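Local coordinates for protein putative thioesterase yhdA (Lactococcus lactis subsp. lactis, PDB 3GEK) that probably acts as a PaaI-family thioesterase that hydrolyses acyl-CoA thioesters, possibly 1,4-dihydroxy-2-naphthoyl-CoA, at residues G45-G49 with G50-A54. The protein carries 7 engineered substitutions. Numbering follows the deposited sequence.
Sequences GFLNG and GASLA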
ATOM      1  N   GLY A  45      -7.521  23.664  -7.837  1.00 50.46           N
ATOM      2  CA  GLY A  45      -6.306  24.424  -8.155  1.00 49.86           C
ATOM      3  C   GLY A  45      -5.015  23.870  -7.572  1.00 49.42           C
ATOM      4  O   GLY A  45      -3.961  24.494  -7.694  1.00 49.32           O
ATOM      5  N   PHE A  46      -5.101  22.708  -6.929  1.00 48.94           N
ATOM      6  CA  PHE A  46      -3.932  22.040  -6.363  1.00 48.79           C
ATOM      7  C   PHE A  46      -3.338  21.051  -7.362  1.00 48.34           C
ATOM      8  O   PHE A  46      -3.957  20.743  -8.380  1.00 48.17           O
ATOM      9  CB  PHE A  46      -4.283  21.319  -5.051  1.00 48.91           C
ATOM     10  CG  PHE A  46      -4.697  22.247  -3.939  1.00 49.68           C
ATOM     11  CD1 PHE A  46      -3.748  23.013  -3.258  1.00 50.15           C
ATOM     12  CD2 PHE A  46      -6.034  22.357  -3.573  1.00 49.59           C
ATOM     13  CE1 PHE A  46      -4.131  23.878  -2.234  1.00 50.48           C
ATOM     14  CE2 PHE A  46      -6.425  23.218  -2.548  1.00 50.35           C
ATOM     15  CZ  PHE A  46      -5.470  23.980  -1.878  1.00 50.24           C
ATOM     16  N   LEU A  47      -2.130  20.569  -7.072  1.00 47.99           N
ATOM     17  CA  LEU A  47      -1.521  19.510  -7.864  1.00 47.67           C
ATOM     18  C   LEU A  47      -2.343  18.231  -7.721  1.00 47.65           C
ATOM     19  O   LEU A  47      -2.586  17.749  -6.616  1.00 47.44           O
ATOM     20  CB  LEU A  47      -0.057  19.276  -7.459  1.00 47.53           C
ATOM     21  CG  LEU A  47       0.660  18.018  -7.992  1.00 47.89           C
ATOM     22  CD1 LEU A  47       0.751  18.010  -9.519  1.00 47.63           C
ATOM     23  CD2 LEU A  47       2.053  17.853  -7.376  1.00 47.60           C
ATOM     24  N   ASN A  48      -2.782  17.709  -8.861  1.00 47.73           N
ATOM     25  CA  ASN A  48      -3.524  16.462  -8.936  1.00 47.78           C
ATOM     26  C   ASN A  48      -2.637  15.294  -8.507  1.00 47.72           C
ATOM     27  O   ASN A  48      -1.472  15.204  -8.909  1.00 47.33           O
ATOM     28  CB  ASN A  48      -4.025  16.280 -10.372  1.00 48.09           C
ATOM     29  CG  ASN A  48      -4.968  15.101 -10.541  1.00 49.46           C
ATOM     30  OD1 ASN A  48      -5.114  14.250  -9.663  1.00 51.05           O
ATOM     31  ND2 ASN A  48      -5.609  15.045 -11.704  1.00 51.12           N
ATOM     32  N   GLY A  49      -3.198  14.410  -7.682  1.00 47.63           N
ATOM     33  CA  GLY A  49      -2.473  13.260  -7.144  1.00 47.17           C
ATOM     34  C   GLY A  49      -2.126  12.257  -8.222  1.00 47.15           C
ATOM     35  O   GLY A  49      -1.096  11.581  -8.143  1.00 47.50           O
ATOM     36  N   GLY A  50      -2.987  12.167  -9.234  1.00 46.79           N
ATOM     37  CA  GLY A  50      -2.752  11.315 -10.396  1.00 46.43           C
ATOM     38  C   GLY A  50      -1.471  11.662 -11.133  1.00 46.34           C
ATOM     39  O   GLY A  50      -0.775  10.767 -11.626  1.00 46.77           O
ATOM     40  N   ALA A  51      -1.165  12.958 -11.213  1.00 45.79           N
ATOM     41  CA  ALA A  51       0.072  13.443 -11.826  1.00 45.54           C
ATOM     42  C   ALA A  51       1.304  13.017 -11.023  1.00 45.44           C
ATOM     43  O   ALA A  51       2.292  12.562 -11.602  1.00 45.52           O
ATOM     44  CB  ALA A  51       0.033  14.959 -11.991  1.00 45.28           C
ATOM     45  N   SER A  52       1.238  13.167  -9.697  1.00 45.22           N
ATOM     46  CA  SER A  52       2.299  12.711  -8.793  1.00 45.13           C
ATOM     47  C   SER A  52       2.497  11.194  -8.842  1.00 44.81           C
ATOM     48  O   SER A  52       3.630  10.712  -8.876  1.00 44.72           O
ATOM     49  CB  SER A  52       2.019  13.155  -7.355  1.00 45.24           C
ATOM     50  OG  SER A  52       1.967  14.574  -7.261  1.00 45.84           O
ATOM     51  N   LEU A  53       1.394  10.448  -8.831  1.00 44.52           N
ATOM     52  CA  LEU A  53       1.440   8.994  -8.976  1.00 44.65           C
ATOM     53  C   LEU A  53       2.140   8.599 -10.263  1.00 44.37           C
ATOM     54  O   LEU A  53       3.033   7.751 -10.250  1.00 44.24           O
ATOM     55  CB  LEU A  53       0.029   8.408  -8.988  1.00 44.81           C
ATOM     56  CG  LEU A  53      -0.658   7.943  -7.708  1.00 46.54           C
ATOM     57  CD1 LEU A  53      -0.205   8.717  -6.477  1.00 48.02           C
ATOM     58  CD2 LEU A  53      -2.176   8.065  -7.918  1.00 48.42           C
ATOM     59  N   ALA A  54       1.723   9.219 -11.367  1.00 43.86           N
ATOM     60  CA  ALA A  54       2.303   8.961 -12.671  1.00 43.86           C
ATOM     61  C   ALA A  54       3.785   9.339 -12.707  1.00 44.09           C
ATOM     62  O   ALA A  54       4.595   8.608 -13.276  1.00 44.37           O
ATOM     63  CB  ALA A  54       1.533   9.700 -13.746  1.00 44.03           C
TER
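The backbone carbonyl oxygen of Asn48 takes two weak hydrogen bonds from the first turn of the helix. Ala51 N lies 3.2 Å from Asn48 O, but the hydrogen bond is strongly bent; Ser52 N is farther off but better aligned. The methyl of Ala51 also packs against this oxygen. The side chain of Asn48 caps the helix. Its chi1 of -173° sets CG opposite the backbone N and beside the carbonyl carbon, and from there Asn48 OD1 accepts from Gly50 N at 3.0 Å. The donor stands well above the carbonyl plane, 57° out of it. Asn48 is thus the N-cap, serving the helix end with both its oxygens. Replacing Asn48 by alanine would remove OD1 and would probably leave Gly50 N, in the first turn, without its capping acceptor. The next bond is the regular helical one, from Leu53 N to Gly49 O at 2.8 Å. The Leu53 side chain passes beside the same oxygen, with CD1 3.4 Å from Gly49 O, and continues to Ala81 and His83 of strand 73-83. On the loop side, the two methyls of Leu47 reach different helix residues. CD1 rests on the methyl of Ala51 at 4.0 Å, while CD2 lies 3.3 Å from Ser52 OG. Leu36, His40 and Lys87 also touch Leu47. The second subunit packs on this end of the helix, its Ile58 meeting Asn48 and its Glu57 meeting Leu53. The arrangement is an asparagine N-cap at the start of helix 49-68, the long central helix around which the antiparallel sheet of the hotdog fold wraps in PaaI-type thioesterases.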